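Local structure of UV damage endonuclease (Sulfolobus acidocaldarius, 3TC3) at residues L149-G154 with P185-K190; E179-L184 with T213-I218. The protein probably cleaves DNA at ultraviolet-induced lesions as a manganese-binding repair endonuclease built on a TIM barrel. All coordinates share one frame; numbering follows the deposited sequence.

Overall arrangement
Both contacts lie on the outer shell of the closed eight-stranded parallel barrel, their centres about 15 Å apart. Along the chain the four segments alternate: 149-154, 179-184, 185-190, 213-218. Segment 179-184 runs directly into 185-190, carrying the chain from the end of helix 170-181 into the short helix 186-189. Interaction 1 ties that short helix back to helix 133-153, whereas interaction 2 ties the end of helix 170-181 forward to the end of helix 203-213 and the loop that leads into strand 217-220. The two also touch directly, Ser189 CB lying 3.8 Å from Phe181 CE1. Together they join successive helices and connecting loops outside strands 158-162, 192-195 and 217-220, the last two supplying manganese ligands Glu195 and Asp220.

Interaction 1: residues L149-G154 with P185-K190; sequences LLDSMG and PSNISK
Asp151 on the last turn of helix 133-153 faces Asn187 on the short helix 186-189, and their CA atoms, 8.2 Å apart, are the closest CA pair of the two segments. Both side chains leave their helices toward the other segment, cross at about a right angle and bury only 66 Å² between the segments. The contact rests on a single hydrogen bond: Asn187 ND2 donates to Asp151 OD2 over 3.1 Å, and the N-H...O angle of 170° shows it to be nearly straight. Asp151 OD2 lies in the amide plane of Asn187, but seen from the acceptor the donor approaches on the syn side and stands 29° out of the carboxylate plane. The Asn187 CG sits between the backbone N and the carbonyl carbon (chi1 70°), which carries the amide across to helix 133-153, where the side chain also touches Ala147 and Asp148.

The other carboxylate oxygen, Asp151 OD1, forms a salt bridge with Arg191 NH2, so both oxygens are engaged. Arg191 NH1 is hydrogen-bonded to Asn187 O, closing a small polar network at the surface that would probably stabilise the charged carboxylate. Just beyond Asp151, Gly154 ends the helix with positive phi in a Schellman motif. The arrangement links the C-terminal end of helix 133-153 to the short helix in the connection before strand 192-195, on the outside of the TIM barrel.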
ATOM      1  N   LEU A 149      -1.943  -4.581  13.038  1.00 12.98           N
ATOM      2  CA  LEU A 149      -2.296  -3.145  13.135  1.00 13.45           C
ATOM      3  C   LEU A 149      -3.725  -2.927  12.613  1.00 13.23           C
ATOM      4  O   LEU A 149      -4.584  -2.290  13.278  1.00 14.81           O
ATOM      5  CB  LEU A 149      -1.268  -2.273  12.400  1.00 12.89           C
ATOM      6  CG  LEU A 149      -1.542  -0.778  12.453  1.00 13.31           C
ATOM      7  CD1 LEU A 149      -1.391  -0.291  13.935  1.00 14.00           C
ATOM      8  CD2 LEU A 149      -0.645  -0.034  11.522  1.00 13.70           C
ATOM      9  N   LEU A 150      -4.014  -3.460  11.450  1.00 12.15           N
ATOM     10  CA  LEU A 150      -5.343  -3.377  10.826  1.00 13.21           C
ATOM     11  C   LEU A 150      -6.398  -4.072  11.728  1.00 14.17           C
ATOM     12  O   LEU A 150      -7.511  -3.497  11.931  1.00 15.85           O
ATOM     13  CB  LEU A 150      -5.271  -3.992   9.432  1.00 12.24           C
ATOM     14  CG  LEU A 150      -4.294  -3.133   8.524  1.00 11.15           C
ATOM     15  CD1 LEU A 150      -4.135  -3.891   7.189  1.00 12.09           C
ATOM     16  CD2 LEU A 150      -4.836  -1.757   8.229  1.00 12.23           C
ATOM     17  N   ASP A 151      -6.039  -5.243  12.309  1.00 14.43           N
ATOM     18  CA  ASP A 151      -6.975  -5.894  13.223  1.00 16.25           C
ATOM     19  C   ASP A 151      -7.259  -5.017  14.419  1.00 16.57           C
ATOM     20  O   ASP A 151      -8.393  -4.987  14.922  1.00 17.92           O
ATOM     21  CB  ASP A 151      -6.355  -7.172  13.718  1.00 18.21           C
ATOM     22  CG  ASP A 151      -6.448  -8.337  12.783  1.00 21.15           C
ATOM     23  OD1 ASP A 151      -7.173  -8.316  11.784  1.00 24.33           O
ATOM     24  OD2 ASP A 151      -5.784  -9.348  13.118  1.00 25.16           O
ATOM     25  N   SER A 152      -6.279  -4.323  14.957  1.00 15.60           N
ATOM     26  CA  SER A 152      -6.450  -3.525  16.169  1.00 16.44           C
ATOM     27  C   SER A 152      -7.338  -2.345  15.911  1.00 18.52           C
ATOM     28  O   SER A 152      -7.986  -1.842  16.864  1.00 21.12           O
ATOM     29  CB  SER A 152      -5.081  -3.062  16.698  1.00 16.71           C
ATOM     30  OG  SER A 152      -4.539  -1.952  15.953  1.00 17.95           O
ATOM     31  N   MET A 153      -7.394  -1.878  14.660  1.00 16.92           N
ATOM     32  CA  MET A 153      -8.309  -0.795  14.265  1.00 17.21           C
ATOM     33  C   MET A 153      -9.716  -1.328  13.973  1.00 17.77           C
ATOM     34  O   MET A 153     -10.649  -0.527  13.862  1.00 19.92           O
ATOM     35  CB  MET A 153      -7.787  -0.064  13.020  1.00 18.21           C
ATOM     36  CG  MET A 153      -6.479   0.587  13.346  1.00 17.33           C
ATOM     37  SD  MET A 153      -5.767   1.404  11.891  1.00 17.40           S
ATOM     38  CE  MET A 153      -4.386   2.261  12.603  1.00 16.53           C
ATOM     39  N   GLY A 154      -9.889  -2.650  13.902  1.00 18.11           N
ATOM     40  CA  GLY A 154     -11.187  -3.234  13.549  1.00 19.71           C
ATOM     41  C   GLY A 154     -11.584  -2.988  12.102  1.00 20.40           C
ATOM     42  O   GLY A 154     -12.781  -2.895  11.779  1.00 23.25           O
ATOM     43  N   PRO A 185      -0.948 -17.369   7.927  1.00 16.87           N
ATOM     44  CA  PRO A 185      -2.224 -17.338   8.645  1.00 17.95           C
ATOM     45  C   PRO A 185      -3.225 -16.483   7.924  1.00 17.47           C
ATOM     46  O   PRO A 185      -2.851 -15.559   7.204  1.00 15.89           O
ATOM     47  CB  PRO A 185      -1.865 -16.665   9.988  1.00 20.58           C
ATOM     48  CG  PRO A 185      -0.705 -15.842   9.659  1.00 20.92           C
ATOM     49  CD  PRO A 185       0.102 -16.601   8.600  1.00 20.75           C
ATOM     50  N   SER A 186      -4.497 -16.816   8.064  1.00 18.06           N
ATOM     51  CA  SER A 186      -5.599 -16.171   7.430  1.00 18.48           C
ATOM     52  C   SER A 186      -5.662 -14.681   7.614  1.00 17.07           C
ATOM     53  O   SER A 186      -6.122 -14.003   6.718  1.00 17.93           O
ATOM     54  CB  SER A 186      -6.920 -16.725   8.013  1.00 22.14           C
ATOM     55  OG  SER A 186      -7.003 -18.051   7.656  1.00 31.10           O
ATOM     56  N   ASN A 187      -5.286 -14.138   8.793  1.00 16.99           N
ATOM     57  CA  ASN A 187      -5.436 -12.676   8.968  1.00 17.11           C
ATOM     58  C   ASN A 187      -4.470 -11.891   8.095  1.00 15.99           C
ATOM     59  O   ASN A 187      -4.721 -10.722   7.799  1.00 15.85           O
ATOM     60  CB  ASN A 187      -5.361 -12.185  10.431  1.00 20.03           C
ATOM     61  CG  ASN A 187      -3.973 -12.279  11.048  1.00 21.64           C
ATOM     62  OD1 ASN A 187      -3.086 -13.074  10.663  1.00 22.97           O
ATOM     63  ND2 ASN A 187      -3.769 -11.403  12.050  1.00 24.36           N
ATOM     64  N   ILE A 188      -3.421 -12.581   7.621  1.00 15.10           N
ATOM     65  CA  ILE A 188      -2.525 -11.943   6.657  1.00 13.86           C
ATOM     66  C   ILE A 188      -3.010 -12.297   5.260  1.00 13.60           C
ATOM     67  O   ILE A 188      -3.152 -11.425   4.376  1.00 14.02           O
ATOM     68  CB  ILE A 188      -1.087 -12.454   6.787  1.00 13.94           C
ATOM     69  CG1 ILE A 188      -0.545 -12.118   8.211  1.00 14.14           C
ATOM     70  CG2 ILE A 188      -0.141 -11.913   5.632  1.00 13.23           C
ATOM     71  CD1 ILE A 188       0.842 -12.765   8.476  1.00 14.16           C
ATOM     72  N   SER A 189      -3.184 -13.606   5.030  1.00 12.77           N
ATOM     73  CA  SER A 189      -3.464 -14.023   3.636  1.00 13.72           C
ATOM     74  C   SER A 189      -4.751 -13.344   3.066  1.00 14.47           C
ATOM     75  O   SER A 189      -4.800 -13.043   1.845  1.00 15.32           O
ATOM     76  CB  SER A 189      -3.537 -15.571   3.511  1.00 15.08           C
ATOM     77  OG  SER A 189      -4.680 -16.031   4.192  1.00 16.91           O
ATOM     78  N   LYS A 190      -5.804 -13.169   3.866  1.00 14.92           N
ATOM     79  CA  LYS A 190      -7.031 -12.561   3.395  1.00 16.79           C
ATOM     80  C   LYS A 190      -6.871 -11.110   2.943  1.00 15.83           C
ATOM     81  O   LYS A 190      -7.652 -10.621   2.153  1.00 18.84           O
ATOM     82  CB  LYS A 190      -8.155 -12.686   4.419  1.00 18.62           C
ATOM     83  CG  LYS A 190      -8.763 -14.131   4.440  1.00 29.05           C
ATOM     84  CD  LYS A 190      -9.488 -14.469   3.078  1.00 30.30           C
ATOM     85  CE  LYS A 190     -10.252 -15.787   3.140  1.00 40.33           C
ATOM     86  NZ  LYS A 190      -9.311 -16.882   2.726  1.00 43.66           N
TER

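Interaction 2: residues E179-L184 with T213-I218; sequences ENFRKL and TGIPVI
Ile215 sets its CD1 methyl squarely over one face of the Phe181 ring, 3.5 Å from the ring centroid and only 8° off the normal, a clear CH-pi contact. CG1 of the same side chain also lies over that face, 3.5 Å from Phe181 CZ. Thr213 adds a second, oblique approach: its CB is 3.9 Å from Phe181 CE2, while its CG2 lies 4.0 Å from Phe181 CD2. Phe181 and Ile215 extend from opposite directions, and the phenyl group reaches across because its CG is anti to the backbone N (chi1 172°).

Further out, the threonine hydroxyl organises the chain that presents Ile215. Ile215 N donates to Thr213 OG1 over 3.2 Å in an ST turn, bridging Gly214, whose positive phi turns the chain out of helix 203-213. The same hydroxyl is hydrogen-bonded to Ile209 O in that helix. On the other side, a type I turn from Phe181 to Leu184 is closed by Leu184 N bonding Phe181 O at 3.0 Å, and Arg182 NH2 is hydrogen-bonded to Arg212 O, in helix 203-213. Leu192 and Ile194 of strand 192-195 touch Phe181 and Ile215 respectively, extending the apolar packing to the barrel wall. The contact thus packs the end of an outer helix on the loop between helix 203-213 and strand 217-220, as in the helical shell of a TIM barrel.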
ATOM      1  N   GLU A 179       3.910 -21.243  -2.773  1.00 14.07           N
ATOM      2  CA  GLU A 179       4.112 -22.191  -1.673  1.00 16.56           C
ATOM      3  C   GLU A 179       4.098 -21.471  -0.322  1.00 14.56           C
ATOM      4  O   GLU A 179       3.451 -21.917   0.603  1.00 16.06           O
ATOM      5  CB  GLU A 179       5.409 -22.998  -1.847  1.00 19.47           C
ATOM      6  CG  GLU A 179       5.398 -24.230  -0.877  1.00 26.43           C
ATOM      7  CD  GLU A 179       6.702 -24.973  -0.567  1.00 36.64           C
ATOM      8  OE1 GLU A 179       7.775 -24.659  -1.116  1.00 39.61           O
ATOM      9  OE2 GLU A 179       6.603 -25.893   0.289  1.00 43.97           O
ATOM     10  N   ASN A 180       4.852 -20.358  -0.245  1.00 13.79           N
ATOM     11  CA  ASN A 180       4.988 -19.711   1.053  1.00 12.70           C
ATOM     12  C   ASN A 180       3.725 -18.914   1.395  1.00 12.50           C
ATOM     13  O   ASN A 180       3.346 -18.818   2.556  1.00 13.10           O
ATOM     14  CB  ASN A 180       6.191 -18.744   1.013  1.00 13.96           C
ATOM     15  CG  ASN A 180       7.561 -19.529   0.946  1.00 16.95           C
ATOM     16  OD1 ASN A 180       7.530 -20.766   1.124  1.00 22.14           O
ATOM     17  ND2 ASN A 180       8.656 -18.909   0.682  1.00 15.96           N
ATOM     18  N   PHE A 181       3.034 -18.369   0.346  1.00 11.93           N
ATOM     19  CA  PHE A 181       1.762 -17.739   0.583  1.00 11.22           C
ATOM     20  C   PHE A 181       0.757 -18.691   1.288  1.00 11.69           C
ATOM     21  O   PHE A 181       0.001 -18.322   2.184  1.00 12.10           O
ATOM     22  CB  PHE A 181       1.135 -17.249  -0.761  1.00 11.02           C
ATOM     23  CG  PHE A 181      -0.252 -16.774  -0.605  1.00 11.29           C
ATOM     24  CD1 PHE A 181      -0.545 -15.499  -0.073  1.00 11.07           C
ATOM     25  CD2 PHE A 181      -1.291 -17.583  -1.074  1.00 12.06           C
ATOM     26  CE1 PHE A 181      -1.921 -15.067   0.104  1.00 11.78           C
ATOM     27  CE2 PHE A 181      -2.591 -17.160  -0.921  1.00 12.20           C
ATOM     28  CZ  PHE A 181      -2.939 -15.896  -0.373  1.00 12.02           C
ATOM     29  N   ARG A 182       0.811 -19.954   0.848  1.00 12.83           N
ATOM     30  CA  ARG A 182      -0.166 -20.946   1.317  1.00 13.38           C
ATOM     31  C   ARG A 182       0.112 -21.367   2.788  1.00 14.49           C
ATOM     32  O   ARG A 182      -0.714 -22.078   3.371  1.00 16.15           O
ATOM     33  CB  ARG A 182      -0.072 -22.172   0.364  1.00 12.74           C
ATOM     34  CG  ARG A 182      -0.915 -21.857  -0.885  1.00 12.95           C
ATOM     35  CD  ARG A 182      -0.695 -22.935  -1.914  1.00 12.92           C
ATOM     36  NE  ARG A 182      -1.500 -22.648  -3.095  1.00 12.20           N
ATOM     37  CZ  ARG A 182      -1.363 -23.285  -4.237  1.00 13.04           C
ATOM     38  NH1 ARG A 182      -0.394 -24.221  -4.386  1.00 13.32           N
ATOM     39  NH2 ARG A 182      -2.163 -22.916  -5.260  1.00 12.72           N
ATOM     40  N   LYS A 183       1.253 -20.967   3.315  1.00 14.32           N
ATOM     41  CA  LYS A 183       1.561 -21.213   4.747  1.00 16.16           C
ATOM     42  C   LYS A 183       1.155 -20.035   5.632  1.00 15.49           C
ATOM     43  O   LYS A 183       1.316 -20.102   6.877  1.00 17.87           O
ATOM     44  CB  LYS A 183       3.028 -21.471   4.890  1.00 18.19           C
ATOM     45  CG  LYS A 183       3.437 -22.755   4.227  1.00 23.12           C
ATOM     46  CD  LYS A 183       4.949 -22.851   4.272  1.00 27.56           C
ATOM     47  CE  LYS A 183       5.392 -24.111   3.539  1.00 31.38           C
ATOM     48  NZ  LYS A 183       6.895 -23.979   3.580  1.00 34.40           N
ATOM     49  N   LEU A 184       0.774 -18.918   5.064  1.00 15.05           N
ATOM     50  CA  LEU A 184       0.381 -17.784   5.915  1.00 14.89           C
ATOM     51  C   LEU A 184      -0.878 -17.978   6.750  1.00 16.23           C
ATOM     52  O   LEU A 184      -1.824 -18.649   6.319  1.00 17.73           O
ATOM     53  CB  LEU A 184       0.151 -16.535   5.006  1.00 13.09           C
ATOM     54  CG  LEU A 184       1.371 -15.960   4.316  1.00 12.42           C
ATOM     55  CD1 LEU A 184       0.950 -14.894   3.379  1.00 12.44           C
ATOM     56  CD2 LEU A 184       2.393 -15.431   5.371  1.00 13.68           C
ATOM     57  N   THR A 213      -4.350 -18.594  -6.677  1.00 11.72           N
ATOM     58  CA  THR A 213      -4.356 -18.240  -5.240  1.00 11.88           C
ATOM     59  C   THR A 213      -5.569 -17.418  -4.841  1.00 12.37           C
ATOM     60  O   THR A 213      -5.802 -17.313  -3.607  1.00 12.88           O
ATOM     61  CB  THR A 213      -3.148 -17.388  -4.815  1.00 12.09           C
ATOM     62  OG1 THR A 213      -3.063 -16.257  -5.691  1.00 11.81           O
ATOM     63  CG2 THR A 213      -1.882 -18.234  -4.936  1.00 11.94           C
ATOM     64  N   GLY A 214      -6.169 -16.700  -5.789  1.00 12.53           N
ATOM     65  CA  GLY A 214      -7.219 -15.739  -5.443  1.00 13.38           C
ATOM     66  C   GLY A 214      -6.668 -14.405  -4.941  1.00 12.46           C
ATOM     67  O   GLY A 214      -7.481 -13.518  -4.516  1.00 12.80           O
ATOM     68  N   ILE A 215      -5.355 -14.190  -4.981  1.00 11.66           N
ATOM     69  CA  ILE A 215      -4.751 -12.878  -4.551  1.00 11.21           C
ATOM     70  C   ILE A 215      -5.091 -11.755  -5.543  1.00 11.71           C
ATOM     71  O   ILE A 215      -4.727 -11.872  -6.667  1.00 12.84           O
ATOM     72  CB  ILE A 215      -3.237 -13.008  -4.440  1.00 10.31           C
ATOM     73  CG1 ILE A 215      -2.898 -14.040  -3.329  1.00 11.36           C
ATOM     74  CG2 ILE A 215      -2.649 -11.684  -3.970  1.00 11.23           C
ATOM     75  CD1 ILE A 215      -1.429 -14.413  -3.420  1.00 13.09           C
ATOM     76  N   PRO A 216      -5.725 -10.692  -5.107  1.00 11.17           N
ATOM     77  CA  PRO A 216      -5.905  -9.529  -6.075  1.00 11.31           C
ATOM     78  C   PRO A 216      -4.620  -8.872  -6.461  1.00 10.64           C
ATOM     79  O   PRO A 216      -3.618  -8.865  -5.714  1.00 10.58           O
ATOM     80  CB  PRO A 216      -6.818  -8.577  -5.297  1.00 10.94           C
ATOM     81  CG  PRO A 216      -7.389  -9.459  -4.118  1.00 12.04           C
ATOM     82  CD  PRO A 216      -6.278 -10.381  -3.751  1.00 11.55           C
ATOM     83  N   VAL A 217      -4.591  -8.383  -7.681  1.00 11.04           N
ATOM     84  CA  VAL A 217      -3.478  -7.667  -8.228  1.00 10.28           C
ATOM     85  C   VAL A 217      -3.718  -6.162  -8.246  1.00 10.87           C
ATOM     86  O   VAL A 217      -4.706  -5.699  -8.816  1.00 12.80           O
ATOM     87  CB  VAL A 217      -3.178  -8.176  -9.661  1.00 10.92           C
ATOM     88  CG1 VAL A 217      -1.921  -7.440 -10.299  1.00 10.39           C
ATOM     89  CG2 VAL A 217      -2.971  -9.727  -9.632  1.00 11.74           C
ATOM     90  N   ILE A 218      -2.797  -5.466  -7.617  1.00 11.04           N
ATOM     91  CA  ILE A 218      -2.767  -3.981  -7.778  1.00 11.17           C
ATOM     92  C   ILE A 218      -1.958  -3.642  -9.015  1.00 11.74           C
ATOM     93  O   ILE A 218      -0.753  -3.983  -9.099  1.00 13.21           O
ATOM     94  CB  ILE A 218      -2.075  -3.309  -6.559  1.00 12.31           C
ATOM     95  CG1 ILE A 218      -2.942  -3.445  -5.353  1.00 16.06           C
ATOM     96  CG2 ILE A 218      -1.856  -1.747  -6.851  1.00 13.06           C
ATOM     97  CD1 ILE A 218      -2.484  -2.627  -4.133  1.00 18.85           C
TER